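Local coordinates for cell cycle serine/threonine-protein kinase CDC5/MSD2 (Saccharomyces cerevisiae, PDB 6MF4) that phosphorylates serine and threonine residues of cell-cycle proteins, is required for mitotic exit, and recognises its substrates through the polo-box domain described here, at residues 136-141 against 191-196; 111-116 against 129-134; 94-99 against 230-235; 202-207 against 211-216. All coordinates share one frame; numbering follows the deposited sequence. Where two conformers were deposited one is given.

Contact 1: 136-141 against 191-196. With ZN (zinc ion), chain C.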
loop_
_atom_site.group_PDB
_atom_site.type_symbol
_atom_site.label_atom_id
_atom_site.label_comp_id
_atom_site.label_asym_id
_atom_site.label_seq_id
_atom_site.Cartn_x
_atom_site.Cartn_y
_atom_site.Cartn_z
ATOM N N ALA A 136 5.208 20.340 -2.220
ATOM C CA ALA A 136 4.849 21.258 -1.143
ATOM C C ALA A 136 3.989 22.421 -1.633
ATOM O O ALA A 136 4.036 23.510 -1.062
ATOM C CB ALA A 136 6.109 21.796 -0.459
ATOM N N GLU A 137 3.203 22.189 -2.682
ATOM C CA GLU A 137 2.264 23.205 -3.170
ATOM C C GLU A 137 0.862 22.646 -3.419
ATOM O O GLU A 137 -0.122 23.376 -3.293
ATOM C CB GLU A 137 2.797 23.858 -4.456
ATOM C CG GLU A 137 1.776 24.703 -5.250
ATOM C CD GLU A 137 1.110 25.816 -4.441
ATOM O OE1 GLU A 137 0.232 26.506 -5.004
ATOM O OE2 GLU A 137 1.451 26.011 -3.254
ATOM N N GLU A 138 0.768 21.367 -3.772
ATOM C CA GLU A 138 -0.530 20.755 -4.056
ATOM C C GLU A 138 -0.875 19.667 -3.045
ATOM O O GLU A 138 0.014 19.004 -2.509
ATOM C CB GLU A 138 -0.549 20.157 -5.465
ATOM C CG GLU A 138 -0.189 21.139 -6.570
ATOM C CD GLU A 138 -0.784 20.751 -7.909
ATOM O OE1 GLU A 138 -0.871 19.540 -8.198
ATOM O OE2 GLU A 138 -1.172 21.660 -8.675
ATOM N N PHE A 139 -2.167 19.484 -2.789
ATOM C CA PHE A 139 -2.614 18.345 -1.998
ATOM C C PHE A 139 -3.988 17.871 -2.448
ATOM O O PHE A 139 -4.749 18.616 -3.069
ATOM C CB PHE A 139 -2.618 18.679 -0.493
ATOM C CG PHE A 139 -3.708 19.624 -0.060
ATOM C CD1 PHE A 139 -3.507 20.996 -0.082
ATOM C CD2 PHE A 139 -4.920 19.140 0.409
ATOM C CE1 PHE A 139 -4.502 21.868 0.341
ATOM C CE2 PHE A 139 -5.917 20.005 0.830
ATOM C CZ PHE A 139 -5.710 21.373 0.785
ATOM N N TRP A 140 -4.264 16.603 -2.152
ATOM C CA TRP A 140 -5.582 16.008 -2.319
ATOM C C TRP A 140 -6.275 15.879 -0.976
ATOM O O TRP A 140 -5.658 15.450 -0.004
ATOM C CB TRP A 140 -5.496 14.611 -2.937
ATOM C CG TRP A 140 -4.966 14.537 -4.317
ATOM C CD1 TRP A 140 -3.700 14.191 -4.692
ATOM C CD2 TRP A 140 -5.689 14.787 -5.525
ATOM N NE1 TRP A 140 -3.590 14.212 -6.059
ATOM C CE2 TRP A 140 -4.796 14.579 -6.597
ATOM C CE3 TRP A 140 -7.005 15.166 -5.809
ATOM C CZ2 TRP A 140 -5.175 14.739 -7.927
ATOM C CZ3 TRP A 140 -7.382 15.322 -7.134
ATOM C CH2 TRP A 140 -6.470 15.107 -8.176
ATOM N N TYR A 141 -7.553 16.243 -0.926
ATOM C CA TYR A 141 -8.411 15.883 0.199
ATOM C C TYR A 141 -9.288 14.716 -0.228
ATOM O O TYR A 141 -10.069 14.828 -1.173
ATOM C CB TYR A 141 -9.268 17.061 0.655
ATOM C CG TYR A 141 -10.224 16.691 1.770
ATOM C CD1 TYR A 141 -9.750 16.261 2.999
ATOM C CD2 TYR A 141 -11.598 16.770 1.590
ATOM C CE1 TYR A 141 -10.619 15.918 4.022
ATOM C CE2 TYR A 141 -12.474 16.434 2.605
ATOM C CZ TYR A 141 -11.978 16.009 3.817
ATOM O OH TYR A 141 -12.842 15.670 4.833
ATOM N N GLU A 191 -4.555 13.692 -15.577
ATOM C CA GLU A 191 -3.508 14.686 -15.810
ATOM C C GLU A 191 -2.150 14.027 -15.605
ATOM O O GLU A 191 -2.004 13.156 -14.748
ATOM C CB GLU A 191 -3.668 15.892 -14.878
ATOM C CG GLU A 191 -4.412 17.071 -15.497
ATOM C CD GLU A 191 -3.491 18.006 -16.264
ATOM O OE1 GLU A 191 -2.707 18.734 -15.621
ATOM O OE2 GLU A 191 -3.545 18.008 -17.509
ATOM N N GLU A 192 -1.161 14.436 -16.395
ATOM C CA GLU A 192 0.154 13.794 -16.370
ATOM C C GLU A 192 0.806 13.832 -14.988
ATOM O O GLU A 192 1.443 12.866 -14.563
ATOM C CB GLU A 192 1.087 14.448 -17.391
ATOM C CG GLU A 192 0.834 14.016 -18.831
ATOM C CD GLU A 192 -0.300 14.772 -19.504
ATOM O OE1 GLU A 192 -0.854 15.714 -18.891
ATOM O OE2 GLU A 192 -0.633 14.421 -20.657
ATOM N N TYR A 193 0.624 14.942 -14.286
ATOM C CA TYR A 193 1.253 15.159 -12.988
ATOM C C TYR A 193 0.661 14.274 -11.892
ATOM O O TYR A 193 1.274 14.109 -10.836
ATOM C CB TYR A 193 1.113 16.634 -12.601
ATOM C CG TYR A 193 2.057 17.133 -11.526
ATOM C CD1 TYR A 193 3.432 17.184 -11.744
ATOM C CD2 TYR A 193 1.572 17.603 -10.311
ATOM C CE1 TYR A 193 4.295 17.661 -10.772
ATOM C CE2 TYR A 193 2.429 18.087 -9.334
ATOM C CZ TYR A 193 3.786 18.117 -9.571
ATOM O OH TYR A 193 4.638 18.585 -8.600
ATOM N N HIS A 194 -0.511 13.692 -12.154
ATOM C CA HIS A 194 -1.273 12.988 -11.121
ATOM C C HIS A 194 -1.621 11.541 -11.454
ATOM O O HIS A 194 -2.183 10.835 -10.618
ATOM C CB HIS A 194 -2.574 13.740 -10.837
ATOM C CG HIS A 194 -2.361 15.067 -10.184
ATOM N ND1 HIS A 194 -1.728 15.202 -8.972
ATOM C CD2 HIS A 194 -2.694 16.318 -10.582
ATOM C CE1 HIS A 194 -1.678 16.484 -8.644
ATOM N NE2 HIS A 194 -2.254 17.178 -9.607
ATOM N N LYS A 195 -1.287 11.085 -12.654
ATOM C CA LYS A 195 -1.835 9.820 -13.130
ATOM C C LYS A 195 -1.310 8.624 -12.336
ATOM O O LYS A 195 -1.955 7.577 -12.301
ATOM C CB LYS A 195 -1.550 9.641 -14.621
ATOM C CG LYS A 195 -0.142 9.217 -14.969
ATOM C CD LYS A 195 0.031 9.243 -16.474
ATOM C CE LYS A 195 1.374 8.703 -16.909
ATOM N NZ LYS A 195 1.602 8.963 -18.360
ATOM N N ASP A 196 -0.167 8.791 -11.676
ATOM C CA ASP A 196 0.417 7.728 -10.857
ATOM C C ASP A 196 0.231 7.990 -9.363
ATOM O O ASP A 196 0.876 7.351 -8.533
ATOM C CB ASP A 196 1.909 7.568 -11.169
ATOM C CG ASP A 196 2.159 6.934 -12.530
ATOM O OD1 ASP A 196 1.407 6.010 -12.908
ATOM O OD2 ASP A 196 3.111 7.357 -13.218
HETATM ZN ZN ZN C . -2.233 19.183 -9.585
#
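Glu-138 and His-194 meet through a zinc ion, to which Glu-138 OE1 and His-194 NE2 each bind at 2.0 Å; His-154 NE2 is a further ligand. The carboxylate and imidazole planes are only 4° apart, and OE1 lies at the edge of the ring, where metal ligation and not a hydrogen bond explains the 3.1 Å between Glu-138 OE1 and His-194 NE2. The imidazole is also held across its two faces. Tyr-193 CD2 lies 3.7 Å above the plane of the His-194 ring on one side, and Trp-140 CZ2 lies 3.6 Å above it on the other. Trp-140 comes edge-on to that face, its six-membered ring turned 73° from the imidazole with centroids 4.9 Å apart, an edge-to-face (T-shaped) pair. Trp-140 CG stands anti to the carbonyl carbon (chi1 -64°), which sends the indole toward the loop. Asp-197 OD2 accepts hydrogen bonds from both Trp-140 NE1 and His-194 ND1, a second-shell link consistent with fixing the rotation of the metal-bound imidazole. An alanine in place of Trp-140 would probably leave one face of that imidazole without its aromatic neighbour and Asp-197 without one of its donors. The zinc thus ties the 191-196 loop, between helix 165-178 and strand 200-205, to strand 138-145 and, through His-154, to neighbouring strand 149-156 of the first polo box.

Contact 2: 111-116 against 129-134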
loop_
_atom_site.group_PDB
_atom_site.type_symbol
_atom_site.label_atom_id
_atom_site.label_comp_id
_atom_site.label_asym_id
_atom_site.label_seq_id
_atom_site.Cartn_x
_atom_site.Cartn_y
_atom_site.Cartn_z
ATOM N N PHE A 111 -2.824 9.075 11.608
ATOM C CA PHE A 111 -1.782 8.161 11.173
ATOM C C PHE A 111 -1.099 8.820 9.988
ATOM O O PHE A 111 -1.775 9.428 9.159
ATOM C CB PHE A 111 -2.403 6.814 10.791
ATOM C CG PHE A 111 -1.426 5.794 10.293
ATOM C CD1 PHE A 111 -1.010 5.793 8.973
ATOM C CD2 PHE A 111 -0.946 4.810 11.144
ATOM C CE1 PHE A 111 -0.123 4.839 8.515
ATOM C CE2 PHE A 111 -0.059 3.857 10.693
ATOM C CZ PHE A 111 0.358 3.874 9.377
ATOM N N SER A 112 0.223 8.717 9.893
ATOM C CA SER A 112 0.928 9.383 8.807
ATOM C C SER A 112 1.968 8.480 8.164
ATOM O O SER A 112 2.523 7.589 8.805
ATOM C CB SER A 112 1.580 10.671 9.321
ATOM O OG SER A 112 2.163 11.404 8.262
ATOM N N TYR A 113 2.211 8.723 6.880
ATOM C CA TYR A 113 3.138 7.923 6.097
ATOM C C TYR A 113 3.781 8.761 5.005
ATOM O O TYR A 113 3.220 9.769 4.571
ATOM C CB TYR A 113 2.416 6.727 5.474
ATOM C CG TYR A 113 1.209 7.110 4.647
ATOM C CD1 TYR A 113 -0.019 7.341 5.248
ATOM C CD2 TYR A 113 1.300 7.248 3.264
ATOM C CE1 TYR A 113 -1.128 7.694 4.495
ATOM C CE2 TYR A 113 0.193 7.593 2.505
ATOM C CZ TYR A 113 -1.015 7.819 3.130
ATOM O OH TYR A 113 -2.118 8.162 2.388
ATOM N N GLN A 114 4.970 8.346 4.578
ATOM C CA GLN A 114 5.621 8.939 3.420
ATOM C C GLN A 114 5.761 7.866 2.347
ATOM O O GLN A 114 6.023 6.706 2.662
ATOM C CB GLN A 114 6.990 9.525 3.793
ATOM C CG GLN A 114 7.660 10.270 2.642
ATOM C CD GLN A 114 8.944 10.967 3.050
ATOM O OE1 GLN A 114 8.959 11.777 3.972
ATOM N NE2 GLN A 114 10.030 10.659 2.352
ATOM N N LEU A 115 5.566 8.261 1.092
ATOM C CA LEU A 115 5.687 7.357 -0.047
ATOM C C LEU A 115 7.010 7.578 -0.774
ATOM O O LEU A 115 7.710 8.557 -0.519
ATOM C CB LEU A 115 4.516 7.557 -1.014
ATOM C CG LEU A 115 3.121 7.311 -0.445
ATOM C CD1 LEU A 115 2.065 7.649 -1.486
ATOM C CD2 LEU A 115 2.967 5.869 0.017
ATOM N N SER A 116 7.339 6.672 -1.692
ATOM C CA SER A 116 8.608 6.745 -2.415
ATOM C C SER A 116 8.669 7.964 -3.339
ATOM O O SER A 116 9.743 8.370 -3.774
ATOM C CB SER A 116 8.834 5.458 -3.210
ATOM O OG SER A 116 7.654 5.051 -3.875
ATOM N N THR A 129 -8.456 11.493 4.282
ATOM C CA THR A 129 -7.022 11.626 4.066
ATOM C C THR A 129 -6.679 12.960 3.412
ATOM O O THR A 129 -7.412 13.438 2.544
ATOM C CB THR A 129 -6.486 10.488 3.171
ATOM O OG1 THR A 129 -6.573 9.242 3.871
ATOM C CG2 THR A 129 -5.028 10.738 2.765
ATOM N N VAL A 130 -5.575 13.560 3.848
ATOM C CA VAL A 130 -4.908 14.590 3.064
ATOM C C VAL A 130 -3.608 13.993 2.555
ATOM O O VAL A 130 -2.792 13.496 3.337
ATOM C CB VAL A 130 -4.621 15.877 3.865
ATOM C CG1 VAL A 130 -3.697 16.812 3.081
ATOM C CG2 VAL A 130 -5.911 16.594 4.197
ATOM N N LEU A 131 -3.447 14.013 1.237
ATOM C CA LEU A 131 -2.219 13.579 0.598
ATOM C C LEU A 131 -1.475 14.815 0.100
ATOM O O LEU A 131 -1.874 15.440 -0.876
ATOM C CB LEU A 131 -2.511 12.610 -0.551
ATOM C CG LEU A 131 -1.281 11.994 -1.223
ATOM C CD1 LEU A 131 -0.566 11.038 -0.276
ATOM C CD2 LEU A 131 -1.667 11.289 -2.514
ATOM N N ARG A 132 -0.406 15.161 0.806
ATOM C CA ARG A 132 0.431 16.312 0.487
ATOM C C ARG A 132 1.506 15.919 -0.524
ATOM O O ARG A 132 2.372 15.099 -0.223
ATOM C CB ARG A 132 1.061 16.844 1.776
ATOM C CG ARG A 132 2.018 18.020 1.650
ATOM C CD ARG A 132 2.929 18.021 2.869
ATOM N NE ARG A 132 3.750 19.223 3.010
ATOM C CZ ARG A 132 4.991 19.355 2.547
ATOM N NH1 ARG A 132 5.579 18.369 1.871
ATOM N NH2 ARG A 132 5.644 20.490 2.748
ATOM N N LEU A 133 1.461 16.502 -1.719
ATOM C CA LEU A 133 2.447 16.164 -2.739
ATOM C C LEU A 133 3.824 16.673 -2.343
ATOM O O LEU A 133 3.960 17.632 -1.586
ATOM C CB LEU A 133 2.051 16.723 -4.108
ATOM C CG LEU A 133 1.097 15.833 -4.906
ATOM C CD1 LEU A 133 -0.305 15.928 -4.354
ATOM C CD2 LEU A 133 1.114 16.189 -6.382
ATOM N N ALA A 134 4.846 16.004 -2.862
ATOM C CA ALA A 134 6.224 16.311 -2.523
ATOM C C ALA A 134 6.614 17.727 -2.937
ATOM O O ALA A 134 7.590 18.277 -2.430
ATOM C CB ALA A 134 7.148 15.299 -3.177
HETATM O O HOH W 1 -4.388 7.622 3.669
#
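Tyr-113 and Leu-131 meet across one face of the antiparallel sheet of the first polo box, on strands 111-115 and 129-132. Strand 120-123 runs between these two, so they are next-nearest neighbours, and this explains three observations: their axes are 9.3 Å apart, their N-to-C directions differ by only 31°, and no hydrogen bond joins them directly. Side chains alone span the gap. The more closely packed part of the contact is apolar and gathers at Leu-131 CD1, which is approached by two residues of the other strand: Tyr-113 CE2 lies 4.5 Å from Leu-131 CD1, and Leu-115 CD1 comes equally near to that methyl. The methyl sits obliquely to the tyrosine ring, and these separations describe van der Waals packing of buried groups. Tyr-113 CG lies between the backbone N and the carbonyl carbon (chi1 55°), and the ring carries its hydroxyl over toward strand 129-132, where Tyr-113 OH nears Thr-129 CG2 at 3.9 Å and completes the packed part. Thr-129 and Tyr-113 cross at about a right angle.

The looser side, though its residues are buried too, is bridged by one water. There the hydroxyl of Thr-129 reaches the tyrosine only through that solvent molecule. Tyr-113 OH also hydrogen-bonds the backbone N of Leu-200, the first residue of strand 200-205 of the second polo box, so this buried hydroxyl has protein and solvent partners together. The bridging water stands 2.7 Å from Tyr-113 OH and 2.7 Å from Thr-129 OG1.

Contact 3: 94-99 against 230-235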
loop_
_atom_site.group_PDB
_atom_site.type_symbol
_atom_site.label_atom_id
_atom_site.label_comp_id
_atom_site.label_asym_id
_atom_site.label_seq_id
_atom_site.Cartn_x
_atom_site.Cartn_y
_atom_site.Cartn_z
ATOM N N LYS A 94 7.827 -3.525 -13.291
ATOM C CA LYS A 94 7.632 -2.131 -12.930
ATOM C C LYS A 94 7.688 -2.014 -11.413
ATOM O O LYS A 94 6.957 -2.710 -10.711
ATOM C CB LYS A 94 6.291 -1.620 -13.465
ATOM C CG LYS A 94 6.051 -0.136 -13.239
ATOM N N HIS A 95 8.570 -1.158 -10.908
ATOM C CA HIS A 95 8.657 -0.921 -9.474
ATOM C C HIS A 95 7.359 -0.279 -8.982
ATOM O O HIS A 95 6.898 0.708 -9.560
ATOM C CB HIS A 95 9.850 -0.023 -9.137
ATOM C CG HIS A 95 11.156 -0.750 -9.038
ATOM N ND1 HIS A 95 11.260 -2.036 -8.554
ATOM C CD2 HIS A 95 12.415 -0.366 -9.358
ATOM C CE1 HIS A 95 12.526 -2.414 -8.581
ATOM N NE2 HIS A 95 13.248 -1.419 -9.063
ATOM N N PRO A 96 6.755 -0.839 -7.922
ATOM C CA PRO A 96 5.524 -0.232 -7.416
ATOM C C PRO A 96 5.793 0.942 -6.493
ATOM O O PRO A 96 6.926 1.154 -6.060
ATOM C CB PRO A 96 4.870 -1.377 -6.644
ATOM C CG PRO A 96 6.026 -2.127 -6.100
ATOM C CD PRO A 96 7.094 -2.065 -7.174
ATOM N N MET A 97 4.741 1.702 -6.218
ATOM C CA MET A 97 4.731 2.668 -5.134
ATOM C C MET A 97 5.007 1.936 -3.833
ATOM O O MET A 97 4.478 0.845 -3.625
ATOM C CB MET A 97 3.371 3.364 -5.059
ATOM C CG MET A 97 3.339 4.596 -4.181
ATOM S SD MET A 97 4.446 5.904 -4.730
ATOM C CE MET A 97 4.252 5.825 -6.514
ATOM N N ILE A 98 5.822 2.515 -2.956
ATOM C CA ILE A 98 6.028 1.912 -1.639
ATOM C C ILE A 98 5.965 2.955 -0.535
ATOM O O ILE A 98 6.198 4.144 -0.756
ATOM C CB ILE A 98 7.377 1.148 -1.538
ATOM C CG1 ILE A 98 8.572 2.099 -1.588
ATOM C CG2 ILE A 98 7.476 0.082 -2.633
ATOM C CD1 ILE A 98 9.883 1.418 -1.256
ATOM N N VAL A 99 5.617 2.483 0.654
ATOM C CA VAL A 99 5.658 3.284 1.862
ATOM C C VAL A 99 7.072 3.235 2.419
ATOM O O VAL A 99 7.584 2.157 2.710
ATOM C CB VAL A 99 4.657 2.763 2.909
ATOM C CG1 VAL A 99 4.755 3.558 4.202
ATOM C CG2 VAL A 99 3.250 2.815 2.350
ATOM N N ALA A 230 6.655 -6.080 -1.383
ATOM C CA ALA A 230 5.465 -5.495 -1.978
ATOM C C ALA A 230 4.955 -6.400 -3.092
ATOM O O ALA A 230 5.726 -6.852 -3.935
ATOM C CB ALA A 230 5.755 -4.104 -2.507
ATOM N N ILE A 231 3.653 -6.667 -3.072
ATOM C CA ILE A 231 2.995 -7.466 -4.099
ATOM C C ILE A 231 2.168 -6.551 -4.999
ATOM O O ILE A 231 1.322 -5.795 -4.514
ATOM C CB ILE A 231 2.078 -8.538 -3.475
ATOM C CG1 ILE A 231 2.848 -9.413 -2.477
ATOM C CG2 ILE A 231 1.437 -9.394 -4.552
ATOM C CD1 ILE A 231 3.983 -10.243 -3.087
ATOM N N SER A 232 2.409 -6.620 -6.306
ATOM C CA SER A 232 1.699 -5.769 -7.256
ATOM C C SER A 232 1.273 -6.533 -8.499
ATOM O O SER A 232 1.595 -7.709 -8.667
ATOM C CB SER A 232 2.570 -4.573 -7.658
ATOM O OG SER A 232 3.775 -4.994 -8.278
ATOM N N ASP A 233 0.547 -5.837 -9.368
ATOM C CA ASP A 233 0.029 -6.412 -10.599
ATOM C C ASP A 233 -0.789 -7.667 -10.312
ATOM O O ASP A 233 -0.564 -8.726 -10.902
ATOM C CB ASP A 233 1.176 -6.722 -11.561
ATOM C CG ASP A 233 0.693 -7.006 -12.972
ATOM O OD1 ASP A 233 -0.464 -6.658 -13.293
ATOM O OD2 ASP A 233 1.474 -7.572 -13.764
ATOM N N GLY A 234 -1.732 -7.538 -9.386
ATOM C CA GLY A 234 -2.649 -8.614 -9.074
ATOM C C GLY A 234 -1.951 -9.878 -8.618
ATOM O O GLY A 234 -2.366 -10.979 -8.969
ATOM N N GLY A 235 -0.882 -9.722 -7.844
ATOM C CA GLY A 235 -0.187 -10.867 -7.284
ATOM C C GLY A 235 0.875 -11.482 -8.178
ATOM O O GLY A 235 1.483 -12.487 -7.807
HETATM O O HOH W 2 4.447 -2.959 -10.025
#
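Pro-96 is the centre of this contact, its pyrrolidine ring resting on two small side chains, Ala-230 and Ser-232, that alternate with Ile-231 along strand 228-232 and point toward it. The division of labour within the ring is clear from the distances. Pro-96 CG packs on the methyl carbon Ala-230 CB at 4.1 Å, while Pro-96 CB lies 4.1 Å from Ser-232 CB, so that neighbouring ring carbons meet neighbouring positions on the same side of the strand. Thr-239 of the adjacent strand 237-241 also touches the proline.

The polar link is made by water. Ser-232 OG lies between the backbone N and the carbonyl carbon (chi1 61°), beside the proline, and is 2.8 Å from a water molecule. That water donates a hydrogen bond to the carbonyl oxygen of Lys-94, at 2.6 Å from Lys-94 O. Segment 94-99 is the last part of the connection from helix 56-82 and runs into strand 99-103; here it crosses the sheet of the second polo box. With no direct hydrogen bond between the segments, the chemistry implies a join made by apolar packing on small residues, supplemented by a single water bridge from serine hydroxyl to backbone carbonyl.

Contact 4: 202-207 against 211-216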
loop_
_atom_site.group_PDB
_atom_site.type_symbol
_atom_site.label_atom_id
_atom_site.label_comp_id
_atom_site.label_asym_id
_atom_site.label_seq_id
_atom_site.Cartn_x
_atom_site.Cartn_y
_atom_site.Cartn_z
ATOM N N ARG A 202 -5.857 1.355 3.608
ATOM C CA ARG A 202 -5.977 0.625 4.861
ATOM C C ARG A 202 -4.618 0.113 5.297
ATOM O O ARG A 202 -3.813 -0.319 4.471
ATOM C CB ARG A 202 -6.967 -0.537 4.718
ATOM C CG ARG A 202 -7.190 -1.336 6.003
ATOM C CD ARG A 202 -8.431 -2.217 5.922
ATOM N NE ARG A 202 -8.333 -3.231 4.878
ATOM C CZ ARG A 202 -9.349 -3.977 4.459
ATOM N NH1 ARG A 202 -10.559 -3.817 4.982
ATOM N NH2 ARG A 202 -9.162 -4.872 3.496
ATOM N N TYR A 203 -4.358 0.200 6.596
ATOM C CA TYR A 203 -3.196 -0.449 7.186
ATOM C C TYR A 203 -3.665 -1.385 8.285
ATOM O O TYR A 203 -4.706 -1.157 8.901
ATOM C CB TYR A 203 -2.206 0.568 7.744
ATOM C CG TYR A 203 -2.711 1.295 8.967
ATOM C CD1 TYR A 203 -2.541 0.761 10.239
ATOM C CD2 TYR A 203 -3.361 2.514 8.850
ATOM C CE1 TYR A 203 -3.005 1.419 11.357
ATOM C CE2 TYR A 203 -3.824 3.184 9.965
ATOM C CZ TYR A 203 -3.643 2.630 11.215
ATOM O OH TYR A 203 -4.107 3.290 12.330
ATOM N N THR A 204 -2.899 -2.443 8.515
ATOM C CA THR A 204 -3.170 -3.360 9.611
ATOM C C THR A 204 -1.864 -3.762 10.258
ATOM O O THR A 204 -0.929 -4.189 9.580
ATOM C CB THR A 204 -3.909 -4.620 9.147
ATOM O OG1 THR A 204 -5.063 -4.248 8.384
ATOM C CG2 THR A 204 -4.336 -5.463 10.353
ATOM N N ARG A 205 -1.812 -3.616 11.576
ATOM C CA ARG A 205 -0.651 -4.014 12.350
ATOM C C ARG A 205 -0.832 -5.385 12.973
ATOM O O ARG A 205 -1.782 -5.615 13.719
ATOM C CB ARG A 205 -0.376 -2.996 13.446
ATOM C CG ARG A 205 0.280 -1.741 12.936
ATOM C CD ARG A 205 1.482 -1.366 13.781
ATOM N NE ARG A 205 1.163 -0.247 14.650
ATOM C CZ ARG A 205 1.937 0.186 15.635
ATOM N NH1 ARG A 205 3.093 -0.416 15.903
ATOM N NH2 ARG A 205 1.544 1.224 16.354
ATOM N N TYR A 206 0.087 -6.284 12.645
ATOM C CA TYR A 206 0.176 -7.595 13.274
ATOM C C TYR A 206 1.519 -7.680 13.979
ATOM O O TYR A 206 2.422 -6.895 13.696
ATOM C CB TYR A 206 0.058 -8.726 12.246
ATOM C CG TYR A 206 -1.188 -8.715 11.384
ATOM C CD1 TYR A 206 -2.393 -9.205 11.867
ATOM C CD2 TYR A 206 -1.146 -8.252 10.073
ATOM C CE1 TYR A 206 -3.526 -9.216 11.079
ATOM C CE2 TYR A 206 -2.273 -8.259 9.279
ATOM C CZ TYR A 206 -3.462 -8.741 9.787
ATOM O OH TYR A 206 -4.590 -8.756 8.997
ATOM N N LYS A 207 1.665 -8.642 14.882
ATOM C CA LYS A 207 2.949 -8.859 15.531
ATOM C C LYS A 207 4.055 -9.149 14.503
ATOM O O LYS A 207 5.111 -8.518 14.546
ATOM C CB LYS A 207 2.844 -9.996 16.556
ATOM N N MET A 211 0.817 -4.363 7.396
ATOM C CA MET A 211 0.300 -4.549 6.050
ATOM C C MET A 211 -0.320 -3.254 5.543
ATOM O O MET A 211 -1.188 -2.686 6.200
ATOM C CB MET A 211 -0.730 -5.681 6.055
ATOM C CG MET A 211 -1.489 -5.913 4.759
ATOM S SD MET A 211 -2.615 -7.319 4.954
ATOM C CE MET A 211 -3.349 -7.397 3.329
ATOM N N PHE A 212 0.145 -2.795 4.385
ATOM C CA PHE A 212 -0.363 -1.579 3.756
ATOM C C PHE A 212 -1.102 -1.923 2.471
ATOM O O PHE A 212 -0.591 -2.662 1.628
ATOM C CB PHE A 212 0.770 -0.596 3.450
ATOM C CG PHE A 212 1.570 -0.184 4.654
ATOM C CD1 PHE A 212 1.031 0.667 5.604
ATOM C CD2 PHE A 212 2.868 -0.635 4.829
ATOM C CE1 PHE A 212 1.767 1.051 6.709
ATOM C CE2 PHE A 212 3.610 -0.247 5.931
ATOM C CZ PHE A 212 3.061 0.600 6.868
ATOM N N GLU A 213 -2.303 -1.376 2.330
ATOM C CA GLU A 213 -3.116 -1.556 1.133
ATOM C C GLU A 213 -3.219 -0.217 0.403
ATOM O O GLU A 213 -3.919 0.689 0.849
ATOM C CB GLU A 213 -4.498 -2.102 1.509
ATOM C CG GLU A 213 -4.417 -3.405 2.291
ATOM C CD GLU A 213 -5.761 -3.906 2.787
ATOM O OE1 GLU A 213 -6.665 -4.150 1.958
ATOM O OE2 GLU A 213 -5.904 -4.069 4.015
ATOM N N LEU A 214 -2.484 -0.094 -0.700
ATOM C CA LEU A 214 -2.416 1.159 -1.453
ATOM C C LEU A 214 -3.493 1.224 -2.523
ATOM O O LEU A 214 -3.998 0.197 -2.979
ATOM C CB LEU A 214 -1.039 1.326 -2.095
ATOM C CG LEU A 214 0.156 1.298 -1.138
ATOM C CD1 LEU A 214 1.453 1.501 -1.903
ATOM C CD2 LEU A 214 0.011 2.345 -0.042
ATOM N N SER A 215 -3.823 2.443 -2.937
ATOM C CA SER A 215 -4.991 2.678 -3.772
ATOM C C SER A 215 -4.841 2.179 -5.208
ATOM O O SER A 215 -5.824 2.145 -5.948
ATOM C CB SER A 215 -5.324 4.173 -3.783
ATOM O OG SER A 215 -4.252 4.932 -4.312
ATOM N N ASP A 216 -3.630 1.801 -5.608
ATOM C CA ASP A 216 -3.421 1.247 -6.946
ATOM C C ASP A 216 -3.467 -0.281 -6.944
ATOM O O ASP A 216 -3.253 -0.912 -7.978
ATOM C CB ASP A 216 -2.090 1.730 -7.534
ATOM C CG ASP A 216 -0.890 1.332 -6.695
ATOM O OD1 ASP A 216 -1.075 0.776 -5.595
ATOM O OD2 ASP A 216 0.250 1.593 -7.137
HETATM O O HOH W 3 -4.229 -3.656 5.949
#
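A beta hairpin of the second polo box, strands 200-205 and 209-214, is joined here by antiparallel pairing, with the strand axes 4.8 Å apart and running at 173°. Thr-204 and Met-211 form a hydrogen-bonded pair through two backbone bonds, Met-211 N to Thr-204 O being 2.8 Å. Arg-202 and Glu-213 form another; Glu-213 N gives the stronger bond to Arg-202 O, and the return bond is weak. Tyr-203 and Phe-212, the non-hydrogen-bonded pair between them, project from the opposite face, where Tyr-203 CB lies 3.9 Å from Phe-212 CD1.

On the other face, Arg-202 and Glu-213 lie side by side in a buried salt bridge. The arginine is bent at chi3 (63°), presenting NE and NH2 side-on, one to each carboxylate oxygen. Arg-202 NE reaches Glu-213 OE2 at 2.7 Å, from above the carboxylate plane, and Arg-202 NH2 meets the syn lone pair of Glu-213 OE1 at 3.0 Å. A leucine at Arg-202 would probably leave the buried Glu-213 carboxylate without this charge partner, although Lys-283 of helix 269-283 lies alongside. Lys-283 NZ also hydrogen-bonds Thr-204 OG1. Finally, a water 2.6 Å from Thr-204 OG1 donates hydrogen bonds to both Glu-213 OE2 and Met-211 O.

In the fold
Contact 2 lies within the six-stranded antiparallel sheet of the first polo box, and contact 1 joins a loop to it; contact 4 lies within the sheet of the second box, and contact 3 lays a loop on it. Along the chain, 94-99 opens contact 3 and 230-235 closes it; contacts 2, 1 and 4 fall in that order between. Contacts 1 and 2, centres 11 Å apart, lie on neighbouring strands, 138-145 and 129-132. Contacts 2 and 4, centres about 14 Å apart, meet where Phe-111 stacks on Tyr-203, joining the two boxes. Segment 94-99 also touches both, through Ser-116 and Leu-214. Contact 1, its centre about 22 Å from that of contact 4, puts the zinc toward the outside of this two-box domain.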